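Side-chain contacts in glycoside hydrolase (Streptococcus pneumoniae serotype 4, PDB 6ORH), which probably hydrolyses alpha-L-fucosidic linkages as a family 29 glycoside hydrolase, taking part in the breakdown of host-derived carbohydrate antigens: residues I27-N32 and R57-V62; P97-K102 and L106-Q111; D79-Y84 and Y91-S96; E152-P157 and G163-V168. The protein carries 2 engineered substitutions. All coordinates share one frame; numbering follows the deposited sequence.

In the fold
The four contacts lie in the alpha-L-fucosidase domain, whose parallel strands and outer helices form a TIM-type barrel. Along the chain the order is interaction 1, 3, 2, 4. Interaction 1 joins the end of strand 23-27 to helix 56-65. Interaction 3 lies in the long loop after strand 70-74. Interaction 2 joins the end of that loop to helix 105-116, its centre about 11 Å from that of interaction 3. Interaction 4 joins helix 139-154 to the approach to strand 167-169. Trp59 packs on Val109, Pro31 on Phe81, and Leu106 on Ile153 and Phe165. Interactions 1 and 4 do not touch; their nearest atoms are about 11 Å apart. Fucose is bound directly at interaction 1, through His28.

Interaction 1. Residues I27-N32 and R57-V62; sequences IHFGPN and REWVRV. With FUC (alpha-L-fucopyranose), chain C.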
# COMPACT_ATOMS: atom_id res chain seq x y z
N ILE A 27 -23.45 13.18 3.08
CA ILE A 27 -24.07 13.71 4.30
C ILE A 27 -24.96 12.63 4.89
O ILE A 27 -25.98 12.27 4.29
CB ILE A 27 -24.84 15.02 3.99
CG1 ILE A 27 -23.89 16.13 3.53
CG2 ILE A 27 -25.63 15.44 5.23
CD1 ILE A 27 -24.52 17.54 3.38
N HIS A 28 -24.58 12.13 6.09
CA HIS A 28 -25.41 11.25 6.90
C HIS A 28 -25.99 12.08 8.05
O HIS A 28 -25.23 12.57 8.89
CB HIS A 28 -24.63 10.05 7.49
CG HIS A 28 -24.34 8.94 6.53
ND1 HIS A 28 -23.44 9.09 5.48
CD2 HIS A 28 -24.77 7.65 6.49
CE1 HIS A 28 -23.37 7.92 4.82
NE2 HIS A 28 -24.16 7.03 5.43
N PHE A 29 -27.31 12.24 8.04
CA PHE A 29 -28.01 13.01 9.06
C PHE A 29 -29.41 12.43 9.20
O PHE A 29 -29.99 11.96 8.21
CB PHE A 29 -28.10 14.47 8.60
CG PHE A 29 -28.87 15.38 9.53
CD1 PHE A 29 -28.36 15.68 10.78
CD2 PHE A 29 -30.10 15.89 9.16
CE1 PHE A 29 -29.06 16.52 11.65
CE2 PHE A 29 -30.80 16.75 10.01
CZ PHE A 29 -30.28 17.03 11.27
N GLY A 30 -29.94 12.38 10.42
CA GLY A 30 -31.29 11.88 10.59
C GLY A 30 -31.55 11.54 12.05
O GLY A 30 -30.84 12.04 12.92
N PRO A 31 -32.54 10.69 12.34
CA PRO A 31 -32.80 10.22 13.70
C PRO A 31 -31.56 9.71 14.42
O PRO A 31 -31.39 9.96 15.61
CB PRO A 31 -33.81 9.10 13.46
CG PRO A 31 -34.59 9.57 12.24
CD PRO A 31 -33.49 10.13 11.36
N ASN A 32 -30.67 9.00 13.71
CA ASN A 32 -29.47 8.49 14.35
C ASN A 32 -28.66 9.60 15.00
O ASN A 32 -27.95 9.35 15.98
CB ASN A 32 -28.59 7.67 13.39
CG ASN A 32 -29.24 6.37 12.98
OD1 ASN A 32 -30.29 6.01 13.51
ND2 ASN A 32 -28.62 5.65 12.06
N ARG A 57 -27.93 25.64 3.29
CA ARG A 57 -27.09 26.48 2.44
C ARG A 57 -25.66 26.53 3.00
O ARG A 57 -24.72 26.59 2.21
CB ARG A 57 -27.71 27.88 2.24
CG ARG A 57 -26.97 28.71 1.20
CD ARG A 57 -27.59 30.11 1.10
NE ARG A 57 -26.97 30.89 0.03
CZ ARG A 57 -25.83 31.59 0.12
NH1 ARG A 57 -25.16 31.63 1.26
NH2 ARG A 57 -25.38 32.25 -0.93
N GLU A 58 -25.50 26.52 4.33
CA GLU A 58 -24.16 26.52 4.91
C GLU A 58 -23.45 25.20 4.61
O GLU A 58 -22.25 25.20 4.42
CB GLU A 58 -24.18 26.75 6.43
CG GLU A 58 -24.39 28.22 6.73
CD GLU A 58 -23.24 29.05 6.19
OE1 GLU A 58 -22.15 28.99 6.82
OE2 GLU A 58 -23.41 29.73 5.15
N TRP A 59 -24.21 24.08 4.56
CA TRP A 59 -23.56 22.82 4.21
C TRP A 59 -23.00 22.96 2.80
O TRP A 59 -21.83 22.65 2.55
CB TRP A 59 -24.55 21.65 4.22
CG TRP A 59 -25.29 21.39 5.50
CD1 TRP A 59 -25.12 21.98 6.73
CD2 TRP A 59 -26.36 20.44 5.64
NE1 TRP A 59 -26.03 21.44 7.62
CE2 TRP A 59 -26.80 20.50 6.97
CE3 TRP A 59 -26.99 19.54 4.75
CZ2 TRP A 59 -27.84 19.70 7.44
CZ3 TRP A 59 -28.01 18.73 5.22
CH2 TRP A 59 -28.45 18.82 6.55
N VAL A 60 -23.86 23.42 1.87
CA VAL A 60 -23.43 23.51 0.48
C VAL A 60 -22.31 24.55 0.31
O VAL A 60 -21.34 24.27 -0.40
CB VAL A 60 -24.62 23.80 -0.44
CG1 VAL A 60 -24.16 24.04 -1.88
CG2 VAL A 60 -25.66 22.68 -0.37
N ARG A 61 -22.45 25.73 0.95
CA ARG A 61 -21.45 26.78 0.77
C ARG A 61 -20.06 26.28 1.19
O ARG A 61 -19.09 26.45 0.45
CB ARG A 61 -21.83 28.04 1.56
CG ARG A 61 -20.80 29.16 1.38
CD ARG A 61 -21.16 30.38 2.24
NE ARG A 61 -21.01 30.15 3.67
CZ ARG A 61 -19.85 30.20 4.34
NH1 ARG A 61 -18.72 30.50 3.70
NH2 ARG A 61 -19.83 29.95 5.64
N VAL A 62 -19.97 25.66 2.36
CA VAL A 62 -18.69 25.21 2.88
C VAL A 62 -18.14 24.12 1.96
O VAL A 62 -16.96 24.14 1.60
CB VAL A 62 -18.77 24.76 4.35
CG1 VAL A 62 -17.54 23.96 4.75
CG2 VAL A 62 -18.88 26.00 5.25
C1 FUC C . -22.84 0.96 5.35
C2 FUC C . -24.00 1.48 6.19
C3 FUC C . -23.49 2.67 7.00
C4 FUC C . -23.09 3.81 6.06
C5 FUC C . -22.01 3.27 5.09
C6 FUC C . -21.68 4.26 3.99
O2 FUC C . -24.40 0.41 7.06
O3 FUC C . -24.52 3.10 7.90
O4 FUC C . -24.28 4.28 5.37
O5 FUC C . -22.43 2.00 4.44
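Ile27 CD1 lies 3.5 Å from Trp59 CE3, and this is the tight point of the contact. CG1 of Ile27 is anti to the carbonyl carbon (chi1 -65°) and the chain is extended beyond it, which carries CD1 obliquely onto the indole. Ile27 CG2 is less close, at 4.1 Å from Trp59 CZ3. Phe29 packs more loosely, with CD2 4.3 Å from Trp59 CH2. Its ring and the six-membered ring of Trp59 form a T-shaped pair with planes at 69°, the indole edge turned to the phenyl face. Trp59 NE1 bonds the carbonyl of Gly302, and the indole stacks on Phe304. In the TIM barrel, helix 56-65 packs outside the strands, between strand 23-27 and strand 70-74 in chain order. Helices 105-116 and 306-322 cover part of it. Its solvent side carries exposed Arg57, salt-bridged to Glu115, and partly exposed Glu58 and Arg61. Arg61 grips Glu58 side-on, NH2 to OE1 at 2.8 Å and NE to OE2 at 2.9 Å. His28 turns to the bound fucose. Its NE2 is hydrogen-bonded to fucose O4 at 2.8 Å, in the ring plane; either could be the donor. Asn295 OD1 holds His28 ND1.

Interaction 2. Residues P97-K102 and L106-Q111; sequences PWRRGK and LLEVSQ. With EDO (1,2-ethanediol), chain J.
Arg99 and Glu108 approach from opposite directions and meet as a side-on, two-pronged salt bridge. Arg99 NE donates to Glu108 OE2 at 2.8 Å, and Arg99 NH2 donates to Glu108 OE1 at 2.9 Å. Both oxygens use their syn lone pairs. The guanidinium and carboxylate planes are only 20° apart, so the two flat groups are nearly coplanar. The carboxylate arrives on an extended chain. Arg99 instead bends at its second torsion (chi2 -81°), which carries the guanidinium back across its neighbour Trp98. Trp98 NE1 sits over the centre of one guanidinium face, 3.5 Å above it. In turn Arg99 CG lies over the centre of a Trp98 ring face. Trp98 also touches the acid, but at its rim: CZ2 is 3.7 Å from Glu108 OE1, with the ring and carboxylate planes 53° apart. In the TIM barrel these residues lie where the long loop after strand 70-74 turns into helix 105-116, on the outer side of the barrel. Glu108 stands on the first turn of that helix and also touches Leu54 and Ala56. Arg99 NH2 has a further partner in the carbonyl of Leu54. An ethanediol molecule, probably from the crystallisation liquor, meets the guanidinium at its edge, near the plane. Arg99 NH1 donates to its O1 at 2.7 Å, and the bond from NH2 to the same oxygen is weak. The diol is bonded in turn to the carbonyls of Ser52 and Leu54.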
# COMPACT_ATOMS: atom_id res chain seq x y z
N PRO A 97 -41.49 17.60 14.44
CA PRO A 97 -41.71 19.02 14.71
C PRO A 97 -40.84 19.96 13.89
O PRO A 97 -41.07 21.17 13.88
CB PRO A 97 -41.41 19.19 16.20
CG PRO A 97 -40.56 17.99 16.58
CD PRO A 97 -40.83 16.90 15.55
N TRP A 98 -39.83 19.41 13.21
CA TRP A 98 -38.96 20.26 12.41
C TRP A 98 -39.82 21.03 11.40
O TRP A 98 -40.65 20.43 10.73
CB TRP A 98 -37.94 19.35 11.70
CG TRP A 98 -36.96 20.09 10.83
CD1 TRP A 98 -36.12 21.09 11.23
CD2 TRP A 98 -36.69 19.87 9.43
NE1 TRP A 98 -35.37 21.53 10.18
CE2 TRP A 98 -35.68 20.80 9.07
CE3 TRP A 98 -37.20 19.01 8.46
CZ2 TRP A 98 -35.20 20.89 7.76
CZ3 TRP A 98 -36.69 19.07 7.17
CH2 TRP A 98 -35.71 20.00 6.83
N ARG A 99 -39.62 22.36 11.28
CA ARG A 99 -40.38 23.19 10.33
C ARG A 99 -41.90 22.99 10.50
O ARG A 99 -42.66 23.12 9.54
CB ARG A 99 -39.96 22.93 8.88
CG ARG A 99 -38.46 22.92 8.66
CD ARG A 99 -37.90 24.32 8.54
NE ARG A 99 -36.55 24.28 7.98
CZ ARG A 99 -35.46 24.73 8.59
NH1 ARG A 99 -35.54 25.27 9.80
NH2 ARG A 99 -34.27 24.65 8.00
N ARG A 100 -42.32 22.67 11.73
CA ARG A 100 -43.71 22.40 12.08
C ARG A 100 -44.35 21.38 11.14
O ARG A 100 -45.51 21.53 10.75
CB ARG A 100 -44.55 23.69 12.07
CG ARG A 100 -44.99 24.14 13.45
CD ARG A 100 -45.26 25.64 13.43
NE ARG A 100 -44.29 26.29 12.56
CZ ARG A 100 -44.01 27.59 12.60
NH1 ARG A 100 -44.65 28.36 13.47
NH2 ARG A 100 -43.10 28.11 11.80
N GLY A 101 -43.60 20.33 10.80
CA GLY A 101 -44.12 19.25 10.00
C GLY A 101 -44.08 19.50 8.50
O GLY A 101 -44.45 18.62 7.74
N LYS A 102 -43.62 20.70 8.08
CA LYS A 102 -43.72 21.11 6.69
C LYS A 102 -42.33 21.17 6.05
O LYS A 102 -42.14 21.86 5.05
CB LYS A 102 -44.47 22.44 6.58
CG LYS A 102 -45.93 22.27 7.02
CD LYS A 102 -46.84 23.48 6.93
CE LYS A 102 -48.29 23.08 7.11
NZ LYS A 102 -48.69 22.04 6.13
N LEU A 106 -34.58 17.36 1.40
CA LEU A 106 -34.11 17.22 0.03
C LEU A 106 -34.32 18.52 -0.74
O LEU A 106 -33.44 18.91 -1.50
CB LEU A 106 -34.77 16.00 -0.64
CG LEU A 106 -34.35 15.75 -2.09
CD1 LEU A 106 -32.85 15.55 -2.22
CD2 LEU A 106 -35.08 14.53 -2.64
N LEU A 107 -35.46 19.20 -0.50
CA LEU A 107 -35.68 20.49 -1.14
C LEU A 107 -34.67 21.53 -0.64
O LEU A 107 -34.10 22.26 -1.46
CB LEU A 107 -37.10 20.97 -0.82
CG LEU A 107 -37.48 22.29 -1.49
CD1 LEU A 107 -37.49 22.15 -3.00
CD2 LEU A 107 -38.86 22.74 -1.01
N GLU A 108 -34.46 21.63 0.68
CA GLU A 108 -33.57 22.66 1.22
C GLU A 108 -32.16 22.49 0.65
O GLU A 108 -31.55 23.47 0.21
CB GLU A 108 -33.55 22.69 2.74
CG GLU A 108 -34.92 23.04 3.30
CD GLU A 108 -34.92 23.39 4.77
OE1 GLU A 108 -33.85 23.38 5.40
OE2 GLU A 108 -36.04 23.66 5.31
N VAL A 109 -31.67 21.23 0.62
CA VAL A 109 -30.34 20.99 0.07
C VAL A 109 -30.32 21.30 -1.42
O VAL A 109 -29.34 21.86 -1.91
CB VAL A 109 -29.85 19.55 0.39
CG1 VAL A 109 -28.50 19.27 -0.28
CG2 VAL A 109 -29.71 19.36 1.90
N SER A 110 -31.37 20.88 -2.14
CA SER A 110 -31.44 21.04 -3.59
C SER A 110 -31.44 22.52 -3.96
O SER A 110 -30.79 22.88 -4.94
CB SER A 110 -32.67 20.34 -4.15
OG SER A 110 -32.54 18.92 -4.02
N GLN A 111 -32.14 23.35 -3.18
CA GLN A 111 -32.18 24.78 -3.49
C GLN A 111 -30.77 25.36 -3.41
O GLN A 111 -30.35 26.10 -4.32
CB GLN A 111 -33.07 25.51 -2.49
CG GLN A 111 -34.54 25.25 -2.76
CD GLN A 111 -35.42 25.73 -1.63
OE1 GLN A 111 -34.99 25.87 -0.48
NE2 GLN A 111 -36.67 25.99 -1.97
C1 EDO J . -33.12 27.66 10.00
O1 EDO J . -33.21 26.40 10.58
C2 EDO J . -33.15 28.62 11.09
O2 EDO J . -34.25 28.28 11.90

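Interaction 3. Residues D79-Y84 and Y91-S96; sequences DGFVLY and YSVKVS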
# COMPACT_ATOMS: atom_id res chain seq x y z
N ASP A 79 -32.88 2.81 9.05
CA ASP A 79 -33.99 2.96 10.00
C ASP A 79 -35.32 3.28 9.29
O ASP A 79 -36.39 3.15 9.88
CB ASP A 79 -33.66 4.05 11.01
CG ASP A 79 -33.32 5.38 10.37
OD1 ASP A 79 -34.27 6.14 10.04
OD2 ASP A 79 -32.12 5.63 10.17
N GLY A 80 -35.26 3.74 8.03
CA GLY A 80 -36.47 3.89 7.22
C GLY A 80 -37.17 5.24 7.36
O GLY A 80 -38.19 5.48 6.73
N PHE A 81 -36.66 6.14 8.19
CA PHE A 81 -37.26 7.46 8.31
C PHE A 81 -36.89 8.34 7.11
O PHE A 81 -35.70 8.54 6.84
CB PHE A 81 -36.82 8.07 9.64
CG PHE A 81 -37.50 9.38 9.96
CD1 PHE A 81 -38.82 9.40 10.39
CD2 PHE A 81 -36.83 10.58 9.80
CE1 PHE A 81 -39.45 10.60 10.71
CE2 PHE A 81 -37.46 11.78 10.11
CZ PHE A 81 -38.77 11.78 10.55
N VAL A 82 -37.92 8.88 6.44
CA VAL A 82 -37.74 9.57 5.17
C VAL A 82 -37.64 11.08 5.41
O VAL A 82 -38.45 11.64 6.15
CB VAL A 82 -38.87 9.17 4.21
CG1 VAL A 82 -38.69 9.83 2.85
CG2 VAL A 82 -38.93 7.64 4.04
N LEU A 83 -36.64 11.75 4.82
CA LEU A 83 -36.31 13.12 5.20
C LEU A 83 -36.90 14.13 4.20
O LEU A 83 -36.50 15.30 4.17
CB LEU A 83 -34.78 13.24 5.30
CG LEU A 83 -34.16 12.37 6.40
CD1 LEU A 83 -32.65 12.47 6.35
CD2 LEU A 83 -34.65 12.82 7.78
N TYR A 84 -37.82 13.65 3.36
CA TYR A 84 -38.63 14.54 2.52
C TYR A 84 -40.07 14.05 2.67
O TYR A 84 -40.29 12.91 3.07
CB TYR A 84 -38.15 14.54 1.06
CG TYR A 84 -38.45 13.28 0.28
CD1 TYR A 84 -37.62 12.16 0.36
CD2 TYR A 84 -39.60 13.18 -0.52
CE1 TYR A 84 -37.92 11.01 -0.35
CE2 TYR A 84 -39.90 12.03 -1.23
CZ TYR A 84 -39.07 10.92 -1.13
OH TYR A 84 -39.40 9.78 -1.80
N TYR A 91 -43.87 7.53 7.87
CA TYR A 91 -42.67 7.63 8.71
C TYR A 91 -41.67 8.59 8.07
O TYR A 91 -40.68 8.18 7.48
CB TYR A 91 -42.05 6.25 8.95
CG TYR A 91 -41.05 6.16 10.08
CD1 TYR A 91 -41.38 6.59 11.36
CD2 TYR A 91 -39.80 5.59 9.89
CE1 TYR A 91 -40.49 6.44 12.42
CE2 TYR A 91 -38.90 5.45 10.93
CZ TYR A 91 -39.23 5.90 12.20
OH TYR A 91 -38.36 5.74 13.23
N SER A 92 -41.96 9.89 8.20
CA SER A 92 -41.20 10.91 7.50
C SER A 92 -41.21 12.20 8.32
O SER A 92 -41.82 12.30 9.39
CB SER A 92 -41.80 11.15 6.13
OG SER A 92 -42.90 12.06 6.27
N VAL A 93 -40.49 13.20 7.80
CA VAL A 93 -40.45 14.53 8.39
C VAL A 93 -41.85 15.12 8.55
O VAL A 93 -41.98 16.05 9.34
CB VAL A 93 -39.54 15.45 7.55
CG1 VAL A 93 -38.07 15.16 7.86
CG2 VAL A 93 -39.85 15.39 6.06
N LYS A 94 -42.84 14.61 7.83
CA LYS A 94 -44.21 15.13 7.96
C LYS A 94 -44.70 15.03 9.40
O LYS A 94 -45.52 15.86 9.83
CB LYS A 94 -45.20 14.37 7.10
CG LYS A 94 -45.20 14.68 5.61
CD LYS A 94 -46.44 14.11 4.93
CE LYS A 94 -46.51 14.47 3.46
NZ LYS A 94 -47.72 13.89 2.81
N VAL A 95 -44.23 14.04 10.16
CA VAL A 95 -44.72 13.86 11.52
C VAL A 95 -43.69 14.30 12.55
O VAL A 95 -43.83 14.02 13.75
CB VAL A 95 -45.21 12.41 11.76
CG1 VAL A 95 -46.40 12.05 10.89
CG2 VAL A 95 -44.10 11.38 11.61
N SER A 96 -42.66 15.04 12.11
CA SER A 96 -41.67 15.56 13.03
C SER A 96 -41.97 17.03 13.32
O SER A 96 -42.68 17.67 12.55
CB SER A 96 -40.27 15.39 12.48
OG SER A 96 -39.91 16.47 11.63
O HOH W 1 -35.86 6.23 12.41
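Phe81 directs an edge at the face of Tyr91 in a T-shaped pair, with planes at 82°. Phe81 CD1 sits 3.7 Å above the Tyr91 ring plane, over its centre. CB of Phe81 adds a contact of 3.6 Å to Tyr91 CE2. With CG opposite the backbone N (chi1 -174°), the Phe81 ring swings across the tyrosine face and on to the Ser92 carbonyl. There Phe81 CE1 is 3.2 Å from Ser92 O, an oblique approach. The carbonyls of Asp79 and Gly80 lie at the edge of the tyrosine ring, near its plane. At its other end the phenyl ring reaches Val93, whose CG1 is 4.1 Å from Phe81 CE2 and also packs on Leu83 CD2.

Val82 pairs with Ser92 in a single beta bridge: Val82 N donates to Tyr91 O at 3.0 Å, and Val93 N donates to Val82 O at 3.1 Å. Two turns shape the segments further. Asp79 OD1 accepts from Phe81 N in an Asx turn, and Ser92 OG accepts from Lys94 N in an ST turn. A water donates to both Asp79 OD1 and Tyr91 OH, the latter at 2.7 Å, so the ends of the two segments are tied as well. Tyr91 OH also bonds the carbonyl of Glu44, and its ring stacks on His130.

Both segments belong to the loop between strand 70-74 and helix 105-116 of the barrel. Val82 and Tyr84 pack on helix 139-154, Phe81 and Asp79 on Pro31 of helix 31-35, and Leu83 on Leu105 of helix 105-116.

Interaction 4. Residues E152-P157 and G163-V168; sequences EILSNP and GKFAEV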
# COMPACT_ATOMS: atom_id res chain seq x y z
N GLU A 152 -40.50 9.76 -7.13
CA GLU A 152 -40.76 11.01 -6.44
C GLU A 152 -39.51 11.89 -6.43
O GLU A 152 -39.59 13.11 -6.59
CB GLU A 152 -41.04 10.79 -4.96
CG GLU A 152 -42.46 10.42 -4.70
CD GLU A 152 -42.80 10.32 -3.22
OE1 GLU A 152 -41.98 9.78 -2.44
OE2 GLU A 152 -43.88 10.83 -2.85
N ILE A 153 -38.36 11.26 -6.22
CA ILE A 153 -37.14 12.03 -6.02
C ILE A 153 -36.62 12.50 -7.37
O ILE A 153 -36.16 13.66 -7.49
CB ILE A 153 -36.09 11.15 -5.30
CG1 ILE A 153 -36.54 10.86 -3.85
CG2 ILE A 153 -34.71 11.80 -5.34
CD1 ILE A 153 -35.85 9.63 -3.23
N LEU A 154 -36.63 11.59 -8.35
CA LEU A 154 -35.88 11.81 -9.57
C LEU A 154 -36.71 12.47 -10.69
O LEU A 154 -36.14 12.79 -11.75
CB LEU A 154 -35.25 10.50 -10.06
CG LEU A 154 -34.34 9.80 -9.05
CD1 LEU A 154 -33.97 8.42 -9.57
CD2 LEU A 154 -33.06 10.63 -8.77
N SER A 155 -38.02 12.67 -10.46
CA SER A 155 -38.87 13.31 -11.47
C SER A 155 -39.24 14.75 -11.11
O SER A 155 -39.96 15.38 -11.88
CB SER A 155 -40.14 12.53 -11.70
OG SER A 155 -40.96 12.71 -10.56
N ASN A 156 -38.82 15.25 -9.95
CA ASN A 156 -39.26 16.53 -9.42
C ASN A 156 -38.25 17.62 -9.78
O ASN A 156 -37.11 17.55 -9.34
CB ASN A 156 -39.45 16.50 -7.90
CG ASN A 156 -40.13 17.72 -7.32
OD1 ASN A 156 -39.88 18.85 -7.75
ND2 ASN A 156 -40.96 17.53 -6.31
N PRO A 157 -38.59 18.64 -10.60
CA PRO A 157 -37.61 19.64 -11.02
C PRO A 157 -37.03 20.44 -9.86
O PRO A 157 -36.00 21.09 -10.02
CB PRO A 157 -38.36 20.52 -12.04
CG PRO A 157 -39.83 20.33 -11.69
CD PRO A 157 -39.93 18.90 -11.18
N GLY A 163 -32.83 20.25 -11.05
CA GLY A 163 -33.61 19.09 -11.47
C GLY A 163 -32.77 17.88 -11.85
O GLY A 163 -33.33 16.85 -12.25
N LYS A 164 -31.45 17.98 -11.75
CA LYS A 164 -30.60 16.91 -12.24
C LYS A 164 -29.94 16.20 -11.06
O LYS A 164 -29.43 16.86 -10.15
CB LYS A 164 -29.55 17.45 -13.20
CG LYS A 164 -28.71 16.39 -13.89
CD LYS A 164 -27.79 16.99 -14.95
CE LYS A 164 -27.15 15.98 -15.87
NZ LYS A 164 -28.15 15.28 -16.71
N PHE A 165 -29.94 14.86 -11.11
CA PHE A 165 -29.12 14.06 -10.20
C PHE A 165 -27.97 13.38 -10.94
O PHE A 165 -28.11 12.86 -12.05
CB PHE A 165 -29.97 12.99 -9.51
CG PHE A 165 -30.76 13.55 -8.36
CD1 PHE A 165 -30.20 13.59 -7.08
CD2 PHE A 165 -32.06 14.03 -8.54
CE1 PHE A 165 -30.92 14.12 -6.02
CE2 PHE A 165 -32.75 14.59 -7.47
CZ PHE A 165 -32.19 14.63 -6.21
N ALA A 166 -26.81 13.40 -10.27
CA ALA A 166 -25.57 12.82 -10.80
C ALA A 166 -25.30 11.40 -10.29
O ALA A 166 -24.52 10.68 -10.91
CB ALA A 166 -24.41 13.75 -10.49
N GLU A 167 -25.89 11.03 -9.14
CA GLU A 167 -25.58 9.72 -8.58
C GLU A 167 -26.73 9.25 -7.70
O GLU A 167 -27.31 10.05 -6.97
CB GLU A 167 -24.30 9.81 -7.75
CG GLU A 167 -23.77 8.46 -7.23
CD GLU A 167 -22.31 8.52 -6.80
OE1 GLU A 167 -21.58 9.44 -7.25
OE2 GLU A 167 -21.86 7.63 -6.04
N VAL A 168 -27.06 7.95 -7.80
CA VAL A 168 -28.03 7.33 -6.89
C VAL A 168 -27.26 6.27 -6.10
O VAL A 168 -26.53 5.50 -6.72
CB VAL A 168 -29.20 6.70 -7.68
CG1 VAL A 168 -30.09 5.87 -6.76
CG2 VAL A 168 -30.02 7.79 -8.39
O HOH W 2 -36.03 15.94 -12.31
O HOH W 3 -33.39 21.61 -8.45
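The Phe165 ring is met obliquely by Leu154 CD2 and by the carbonyl O of Ile153, neither squarely over a face nor at an edge. Leu154 CD2 is 3.6 Å from Phe165 CD2. Ile153 O is 3.5 Å from Phe165 CE2. Ile153 CG2 touches the far end of the ring, 3.9 Å from Phe165 CZ. This is an alpha-to-beta connection of the TIM barrel: helix 139-154 ends, the chain loops round, and it enters parallel strand 167-169. Phe165 packs between the end of helix 139-154 and strand 119-124, where it touches Met120 and Val122. CD2 of Leu154 packs on Phe165, and both its methyls, CD1 and CD2, lie 4.2 Å from Val168 CG2, already in the strand. Leu154 also packs on Ile192 and Leu195 of helix 185-196. From that helix Gln196 NE2 bonds the carbonyls of Leu154 and Gly163. Pro157 and Gly163 come close at the surface, with Pro157 O 3.4 Å from Gly163 CA. A water bridges their backbones, donating to Pro157 O at 3.1 Å and accepting from Gly163 N at 3.0 Å.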